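Local coordinates for protein alkaline phosphatase D (Bacillus subtilis, PDB 2YEQ) that hydrolyses phosphate esters as a secreted phosphodiesterase and alkaline phosphatase of the PhoD family, with an active site containing iron and calcium, at residues A[18-23]-A[108-113]; A[48-53]-A[80-85]; A[73-78]-A[90-95]. All coordinates share one frame; numbering follows the deposited sequence.

Contact 1: A[18-23]-A[108-113]. With EDO (1,2-ethanediol), chain I.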
# COMPACT_ATOMS: atom_id res chain seq x y z
N PRO A 18 5.42 12.90 6.16
CA PRO A 18 5.87 14.29 6.14
C PRO A 18 4.75 15.22 6.49
O PRO A 18 3.59 14.95 6.11
CB PRO A 18 6.31 14.50 4.68
CG PRO A 18 5.53 13.56 3.92
CD PRO A 18 5.38 12.33 4.81
N LEU A 19 5.09 16.28 7.24
CA LEU A 19 4.23 17.43 7.47
C LEU A 19 5.00 18.67 6.95
O LEU A 19 6.08 18.55 6.39
CB LEU A 19 3.89 17.59 8.95
CG LEU A 19 3.02 16.47 9.55
CD1 LEU A 19 2.87 16.65 11.06
CD2 LEU A 19 1.66 16.38 8.86
N SER A 20 4.45 19.86 7.13
CA SER A 20 5.09 21.05 6.56
C SER A 20 6.36 21.46 7.31
O SER A 20 7.18 22.18 6.76
CB SER A 20 4.11 22.23 6.45
OG SER A 20 3.70 22.68 7.70
N ASP A 21 6.53 20.99 8.54
CA ASP A 21 7.68 21.40 9.35
C ASP A 21 8.49 20.23 9.95
O ASP A 21 9.35 20.45 10.80
CB ASP A 21 7.19 22.27 10.50
CG ASP A 21 6.37 21.49 11.52
OD1 ASP A 21 5.62 20.57 11.12
OD2 ASP A 21 6.48 21.77 12.73
N SER A 22 8.19 19.01 9.53
CA SER A 22 8.83 17.82 10.11
C SER A 22 8.61 16.63 9.23
O SER A 22 7.74 16.66 8.34
CB SER A 22 8.28 17.52 11.51
OG SER A 22 6.90 17.23 11.46
N VAL A 23 9.38 15.58 9.49
CA VAL A 23 9.26 14.32 8.78
C VAL A 23 9.77 13.23 9.72
O VAL A 23 10.57 13.50 10.62
CB VAL A 23 10.09 14.35 7.49
CG1 VAL A 23 11.59 14.47 7.80
CG2 VAL A 23 9.81 13.09 6.65
N PRO A 108 4.21 21.19 1.54
CA PRO A 108 3.91 22.63 1.48
C PRO A 108 3.21 23.11 2.73
O PRO A 108 2.56 22.31 3.43
CB PRO A 108 2.95 22.76 0.28
CG PRO A 108 3.19 21.58 -0.55
CD PRO A 108 3.65 20.46 0.39
N ALA A 109 3.33 24.39 3.02
CA ALA A 109 2.60 25.02 4.12
C ALA A 109 1.10 24.79 3.90
O ALA A 109 0.65 24.74 2.75
CB ALA A 109 2.92 26.52 4.21
N PRO A 110 0.35 24.57 4.97
CA PRO A 110 -1.09 24.37 4.82
C PRO A 110 -1.71 25.51 4.00
O PRO A 110 -1.38 26.68 4.22
CB PRO A 110 -1.62 24.40 6.26
CG PRO A 110 -0.44 24.49 7.16
CD PRO A 110 0.73 24.93 6.35
N GLY A 111 -2.56 25.17 3.04
CA GLY A 111 -3.18 26.17 2.18
C GLY A 111 -2.28 26.80 1.12
O GLY A 111 -2.76 27.59 0.31
N ALA A 112 -0.99 26.45 1.09
CA ALA A 112 -0.11 26.95 0.03
C ALA A 112 -0.69 26.61 -1.32
O ALA A 112 -1.22 25.52 -1.53
CB ALA A 112 1.31 26.37 0.14
N ASN A 113 -0.56 27.54 -2.25
CA ASN A 113 -1.12 27.40 -3.57
C ASN A 113 -0.16 26.68 -4.52
O ASN A 113 0.42 27.28 -5.43
CB ASN A 113 -1.47 28.80 -4.10
CG ASN A 113 -2.51 28.77 -5.18
OD1 ASN A 113 -3.52 28.08 -5.07
ND2 ASN A 113 -2.29 29.53 -6.24
C1 EDO I . 1.32 12.83 9.46
O1 EDO I . 1.85 12.94 8.14
C2 EDO I . 0.70 11.45 9.66
O2 EDO I . 1.21 10.84 10.85
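The peptide unit joining Pro-108 to Ala-109 is the flat group that Ser-20 meets. Ser-20 CB stands well off the plane of this peptide, out beyond the carbonyl oxygen, 3.4 Å from Pro-108 O. The same methylene lies 3.9 Å from Ala-109 CA. Beyond the peptide, Ser-20 OG comes within 4.0 Å of Pro-110 CD, so the hydroxyl meets a ring methylene rather than a polar atom of that segment. Its place follows from a chi1 of 66°, which sets OG between the backbone N and the carbonyl carbon. No hydrogen bond crosses, and the two loops bury 95 Å² together: a light van der Waals touch.

Each loop holds its own shape. In 18-23, Leu-19 N donates to Ser-22 O at 2.9 Å, closing a tight bend that carries Ser-20 outward. In 108-113, residues Ala-109 to Ala-112 form a type II beta turn, closed by Ala-112 N to Ala-109 O at 2.9 Å, with Gly-111 at its third position at a phi of 74°. Leu-19 CD2 lies 3.5 Å from O1 of an ethanediol, probably from the crystallisation liquor.

Backbone bonds tie Leu-19 to Leu-107 and Ala-112 to Asn-269. This is plain loop-to-loop packing: the hairpin loop between strands 13-16 and 23-28 meets the connection that leaves strand 97-105 of the four-stranded sheet for strand 117-122 of the ten-stranded one.

Contact 2: A[48-53]-A[80-85]. With PE5 (3,6,9,12,15,18,21,24-octaoxahexacosan-1-ol), chain X.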
# COMPACT_ATOMS: atom_id res chain seq x y z
N TRP A 48 21.69 11.15 14.60
CA TRP A 48 21.06 11.46 13.33
C TRP A 48 21.27 12.92 12.97
O TRP A 48 21.35 13.79 13.84
CB TRP A 48 19.56 11.14 13.35
CG TRP A 48 18.81 11.83 14.45
CD1 TRP A 48 18.63 11.38 15.73
CD2 TRP A 48 18.16 13.09 14.38
NE1 TRP A 48 17.88 12.28 16.44
CE2 TRP A 48 17.58 13.34 15.64
CE3 TRP A 48 17.98 14.03 13.36
CZ2 TRP A 48 16.85 14.50 15.90
CZ3 TRP A 48 17.26 15.17 13.63
CH2 TRP A 48 16.71 15.40 14.89
N GLU A 49 21.30 13.17 11.67
CA GLU A 49 21.49 14.51 11.12
C GLU A 49 20.60 14.72 9.90
O GLU A 49 20.42 13.81 9.07
CB GLU A 49 22.95 14.72 10.68
CG GLU A 49 23.96 14.74 11.80
CD GLU A 49 25.40 14.82 11.29
OE1 GLU A 49 25.69 14.38 10.14
OE2 GLU A 49 26.24 15.34 12.05
N VAL A 50 20.07 15.93 9.79
CA VAL A 50 19.32 16.38 8.64
C VAL A 50 20.03 17.62 8.07
O VAL A 50 20.34 18.58 8.80
CB VAL A 50 17.89 16.76 9.03
CG1 VAL A 50 17.12 17.28 7.82
CG2 VAL A 50 17.17 15.55 9.67
N ALA A 51 20.28 17.61 6.77
CA ALA A 51 21.00 18.67 6.10
C ALA A 51 20.26 19.15 4.86
O ALA A 51 19.41 18.44 4.29
CB ALA A 51 22.42 18.18 5.72
N LYS A 52 20.63 20.34 4.40
CA LYS A 52 20.10 20.85 3.13
C LYS A 52 20.82 20.27 1.92
O LYS A 52 20.32 20.37 0.80
CB LYS A 52 20.18 22.37 3.09
CG LYS A 52 19.46 23.03 4.26
CD LYS A 52 19.18 24.52 4.01
CE LYS A 52 20.06 25.44 4.85
NZ LYS A 52 19.42 26.76 5.13
N ASP A 53 21.96 19.64 2.15
CA ASP A 53 22.81 19.16 1.07
C ASP A 53 23.28 17.76 1.32
O ASP A 53 23.36 17.32 2.46
CB ASP A 53 24.05 20.07 0.95
CG ASP A 53 24.90 20.05 2.20
OD1 ASP A 53 24.36 20.36 3.28
OD2 ASP A 53 26.10 19.71 2.08
N ASP A 80 11.96 17.82 13.51
CA ASP A 80 11.13 19.00 13.37
C ASP A 80 11.99 20.26 13.18
O ASP A 80 13.20 20.15 13.01
CB ASP A 80 10.17 19.13 14.55
CG ASP A 80 10.88 19.34 15.87
OD1 ASP A 80 12.13 19.41 15.92
OD2 ASP A 80 10.16 19.43 16.88
N GLY A 81 11.36 21.43 13.18
CA GLY A 81 12.06 22.69 12.94
C GLY A 81 12.51 22.83 11.50
O GLY A 81 13.51 23.47 11.22
N LEU A 82 11.78 22.21 10.57
CA LEU A 82 12.13 22.25 9.16
C LEU A 82 11.27 23.26 8.42
O LEU A 82 10.26 23.72 8.92
CB LEU A 82 11.95 20.87 8.51
CG LEU A 82 12.71 19.69 9.12
CD1 LEU A 82 12.40 18.38 8.36
CD2 LEU A 82 14.21 19.97 9.12
N GLU A 83 11.68 23.60 7.21
CA GLU A 83 10.94 24.53 6.37
C GLU A 83 10.02 23.76 5.43
O GLU A 83 10.33 22.64 5.06
CB GLU A 83 11.90 25.37 5.52
CG GLU A 83 12.88 26.25 6.31
CD GLU A 83 13.84 26.99 5.38
OE1 GLU A 83 13.38 27.97 4.75
OE2 GLU A 83 15.02 26.58 5.25
N PRO A 84 8.95 24.40 4.96
CA PRO A 84 7.98 23.72 4.10
C PRO A 84 8.41 23.55 2.66
O PRO A 84 9.20 24.32 2.14
CB PRO A 84 6.74 24.59 4.20
CG PRO A 84 7.25 25.93 4.54
CD PRO A 84 8.47 25.72 5.40
N ASN A 85 7.90 22.51 2.03
CA ASN A 85 8.16 22.19 0.64
C ASN A 85 9.64 22.18 0.28
O ASN A 85 10.02 22.66 -0.79
CB ASN A 85 7.40 23.16 -0.24
CG ASN A 85 7.10 22.61 -1.61
OD1 ASN A 85 7.18 21.42 -1.86
ND2 ASN A 85 6.78 23.51 -2.52
O1 PE5 X . 18.11 27.83 7.82
C1 PE5 X . 18.51 26.79 8.72
C2 PE5 X . 20.01 26.85 8.99
O2 PE5 X . 20.75 26.42 7.84
C3 PE5 X . 22.09 25.99 8.10
C4 PE5 X . 22.85 25.91 6.79
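Val-50 and Leu-82 make the apolar part of this contact, through one methyl each: Val-50 CG1 lies 4.2 Å from Leu-82 CD2. The two side chains cross at about a right angle, so they meet at a point rather than along their lengths. With a chi1 of 178°, CG1 of Val-50 is anti to the backbone N, and this is the branch that reaches the loop; on Leu-82 it is CD2 that makes the approach. Both residues are buried, and their other neighbours explain why: Val-50 also packs on Leu-25 and Ala-79, and Leu-82 on Val-23 and Thr-106.

These neighbours identify the setting. Strand 44-51 belongs to a four-stranded antiparallel sheet that faces strands 23-28 and 74-79 across an apolar interior, a beta-sandwich arrangement consistent with the E-set, immunoglobulin-like assignment of the N-terminal domain. Segment 80-85 is the loop that passes from one sheet to the other, from strand 74-79 to strand 87-94, and Leu-82 is buried at that crossing.

The electrostatic part lies further out. Lys-52 NZ is 4.4 Å from Glu-83 OE2, beyond salt-bridge distance, so the opposite charges probably attract each other without direct pairing. The lysine chain is bent at chi3 (-108°), and its end comes closer to the loop than its first bond would suggest.

Polar bonding by Lys-52 goes to a polyether fragment. The ammonium donates to two of its oxygens, with Lys-52 NZ at 3.0 Å from O2 and 3.2 Å from O1 of the PE5 molecule. Methylene CE of Lys-52 rests against the same chain, 3.4 Å from PE5 C4.

Contact 3: A[73-78]-A[90-95]. With PE5 (3,6,9,12,15,18,21,24-octaoxahexacosan-1-ol), chain P; EDO (1,2-ethanediol), chain R.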
# COMPACT_ATOMS: atom_id res chain seq x y z
N HIS A 73 15.61 -2.68 18.05
CA HIS A 73 16.62 -1.64 17.80
C HIS A 73 16.26 -0.80 16.56
O HIS A 73 17.15 -0.30 15.83
CB HIS A 73 18.03 -2.25 17.68
CG HIS A 73 18.58 -2.75 18.97
ND1 HIS A 73 18.42 -4.06 19.39
CD2 HIS A 73 19.28 -2.13 19.95
CE1 HIS A 73 19.02 -4.22 20.55
NE2 HIS A 73 19.54 -3.06 20.92
N SER A 74 14.96 -0.62 16.34
CA SER A 74 14.50 0.32 15.34
C SER A 74 14.69 1.74 15.87
O SER A 74 14.85 1.99 17.08
CB SER A 74 13.04 0.07 14.99
OG SER A 74 12.21 0.25 16.13
N VAL A 75 14.71 2.68 14.94
CA VAL A 75 14.85 4.08 15.28
C VAL A 75 13.76 4.86 14.55
O VAL A 75 13.60 4.74 13.34
CB VAL A 75 16.25 4.61 14.87
CG1 VAL A 75 16.35 6.09 15.11
CG2 VAL A 75 17.37 3.84 15.61
N HIS A 76 12.98 5.63 15.30
CA HIS A 76 12.00 6.56 14.74
C HIS A 76 12.31 7.93 15.27
O HIS A 76 12.29 8.13 16.48
CB HIS A 76 10.57 6.20 15.16
CG HIS A 76 10.09 4.89 14.62
ND1 HIS A 76 10.52 3.68 15.12
CD2 HIS A 76 9.22 4.61 13.62
CE1 HIS A 76 9.94 2.71 14.44
NE2 HIS A 76 9.15 3.25 13.53
N VAL A 77 12.60 8.87 14.38
CA VAL A 77 12.95 10.23 14.76
C VAL A 77 11.92 11.14 14.11
O VAL A 77 11.65 11.03 12.93
CB VAL A 77 14.37 10.63 14.22
CG1 VAL A 77 14.62 12.13 14.38
CG2 VAL A 77 15.48 9.81 14.89
N GLU A 78 11.33 12.04 14.88
CA GLU A 78 10.46 13.05 14.30
C GLU A 78 11.28 14.35 14.21
O GLU A 78 11.37 15.11 15.16
CB GLU A 78 9.16 13.19 15.09
CG GLU A 78 8.23 11.98 14.81
CD GLU A 78 6.95 11.97 15.63
OE1 GLU A 78 6.27 13.03 15.69
OE2 GLU A 78 6.63 10.91 16.21
N TYR A 90 19.32 13.08 4.97
CA TYR A 90 19.45 12.61 6.33
C TYR A 90 20.33 11.38 6.39
O TYR A 90 20.47 10.65 5.40
CB TYR A 90 18.05 12.35 6.95
CG TYR A 90 17.29 11.22 6.28
CD1 TYR A 90 16.50 11.45 5.17
CD2 TYR A 90 17.35 9.91 6.79
CE1 TYR A 90 15.82 10.43 4.56
CE2 TYR A 90 16.66 8.88 6.18
CZ TYR A 90 15.90 9.13 5.08
OH TYR A 90 15.24 8.12 4.45
N ARG A 91 20.93 11.15 7.55
CA ARG A 91 21.71 9.93 7.79
C ARG A 91 21.85 9.68 9.27
O ARG A 91 21.62 10.57 10.09
CB ARG A 91 23.10 10.03 7.14
CG ARG A 91 23.97 11.00 7.86
CD ARG A 91 25.38 11.03 7.29
NE ARG A 91 26.09 12.16 7.89
CZ ARG A 91 27.29 12.57 7.51
NH1 ARG A 91 27.93 11.98 6.50
NH2 ARG A 91 27.84 13.61 8.13
N PHE A 92 22.22 8.45 9.59
CA PHE A 92 22.40 8.01 10.96
C PHE A 92 23.84 7.58 11.16
O PHE A 92 24.50 7.14 10.22
CB PHE A 92 21.50 6.81 11.26
CG PHE A 92 20.03 7.08 11.11
CD1 PHE A 92 19.28 7.55 12.18
CD2 PHE A 92 19.39 6.84 9.91
CE1 PHE A 92 17.93 7.77 12.05
CE2 PHE A 92 18.01 7.07 9.76
CZ PHE A 92 17.29 7.54 10.84
N LYS A 93 24.28 7.62 12.41
CA LYS A 93 25.60 7.14 12.80
C LYS A 93 25.46 6.42 14.13
O LYS A 93 24.81 6.94 15.04
CB LYS A 93 26.55 8.32 12.95
CG LYS A 93 27.99 7.98 13.19
CD LYS A 93 28.74 9.22 13.70
CE LYS A 93 30.25 9.16 13.47
NZ LYS A 93 30.88 10.51 13.53
N THR A 94 26.03 5.23 14.23
CA THR A 94 26.07 4.50 15.49
C THR A 94 27.50 4.01 15.69
O THR A 94 28.04 3.30 14.85
CB THR A 94 24.99 3.38 15.56
OG1 THR A 94 24.93 2.85 16.89
CG2 THR A 94 25.22 2.27 14.53
N GLY A 95 28.10 4.44 16.79
CA GLY A 95 29.53 4.30 16.99
C GLY A 95 30.20 5.03 15.85
O GLY A 95 29.96 6.23 15.62
C50 PE5 P . 30.95 14.66 6.92
O1 PE5 P . 30.64 13.60 6.00
C1 PE5 P . 29.92 14.04 4.84
C2 PE5 P . 29.73 12.89 3.85
O2 PE5 P . 28.33 12.67 3.58
C3 PE5 P . 28.04 11.59 2.65
C4 PE5 P . 27.89 10.22 3.33
O3 PE5 P . 27.46 10.27 4.69
C1 EDO R . 13.37 4.73 20.16
O1 EDO R . 13.51 3.36 20.54
C2 EDO R . 14.19 4.99 18.90
O2 EDO R . 13.51 5.92 18.06
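Phe-92 reaches across the interior of the N-terminal beta sandwich to Val-75 and Val-77, joining strand 87-94 of the four-stranded antiparallel sheet to strand 74-79 of the facing one. The CA atoms of Val-75 and Phe-92 are 9.5 Å apart, so side chains alone bridge the gap.

The apolar contacts converge on one ring atom. Val-75 CG1 lies 3.8 Å from Phe-92 CE1, approaching the ring obliquely while the two side chains slide past each other in opposite directions. Val-77 CG2, at 4.3 Å from Phe-92 CE1, comes instead to the ring edge, near its plane. A chi1 of -61° turns the ring anti to its own carbonyl carbon and toward the valines. Leu-25 and Trp-48 also pack on Phe-92.

Charged contacts lie on the other side of strand 87-94. Arg-91, extended from CG to NE, forms a salt bridge with Glu-49 and a cation-pi contact with Phe-56. Its NH1 donates to O1 of a polyether molecule at 3.2 Å and 161°; a second approach, to O3, is too short to be read closely. A methionine in its place would probably leave Glu-49 without its opposite charge and Phe-56 without its cation.

The remaining bond is made by the backbone at the outer edge of strand 74-79. There an ethanediol, also bonded to Glu-65 and Met-66, links the strand to strand 59-67: His-76 N donates to its O2 at 2.8 Å, with an N-H...O angle of 163°.

In the fold
Along the chain the segments come in the order 18-23, 48-53, 73-78, 80-85, 90-95 and 108-113, so contact 1 encloses the other two, whose segments alternate. Contacts 2 and 3, centres about 15 Å apart, share the four-stranded sheet through neighbouring strands 44-51 and 87-94, and Trp-48 of contact 2 packs on Val-77 and Phe-92 of contact 3. Contact 1 lies about 13 Å from contact 2, centre to centre, and touches it where Asp-21 O probably accepts a bond from Leu-82 N; the centre of contact 3 is about 23 Å from that of contact 1. The series runs from the sandwich interior to the linker entering strand 117-122, shortly before the iron ligand Cys-124 of the phosphatase domain.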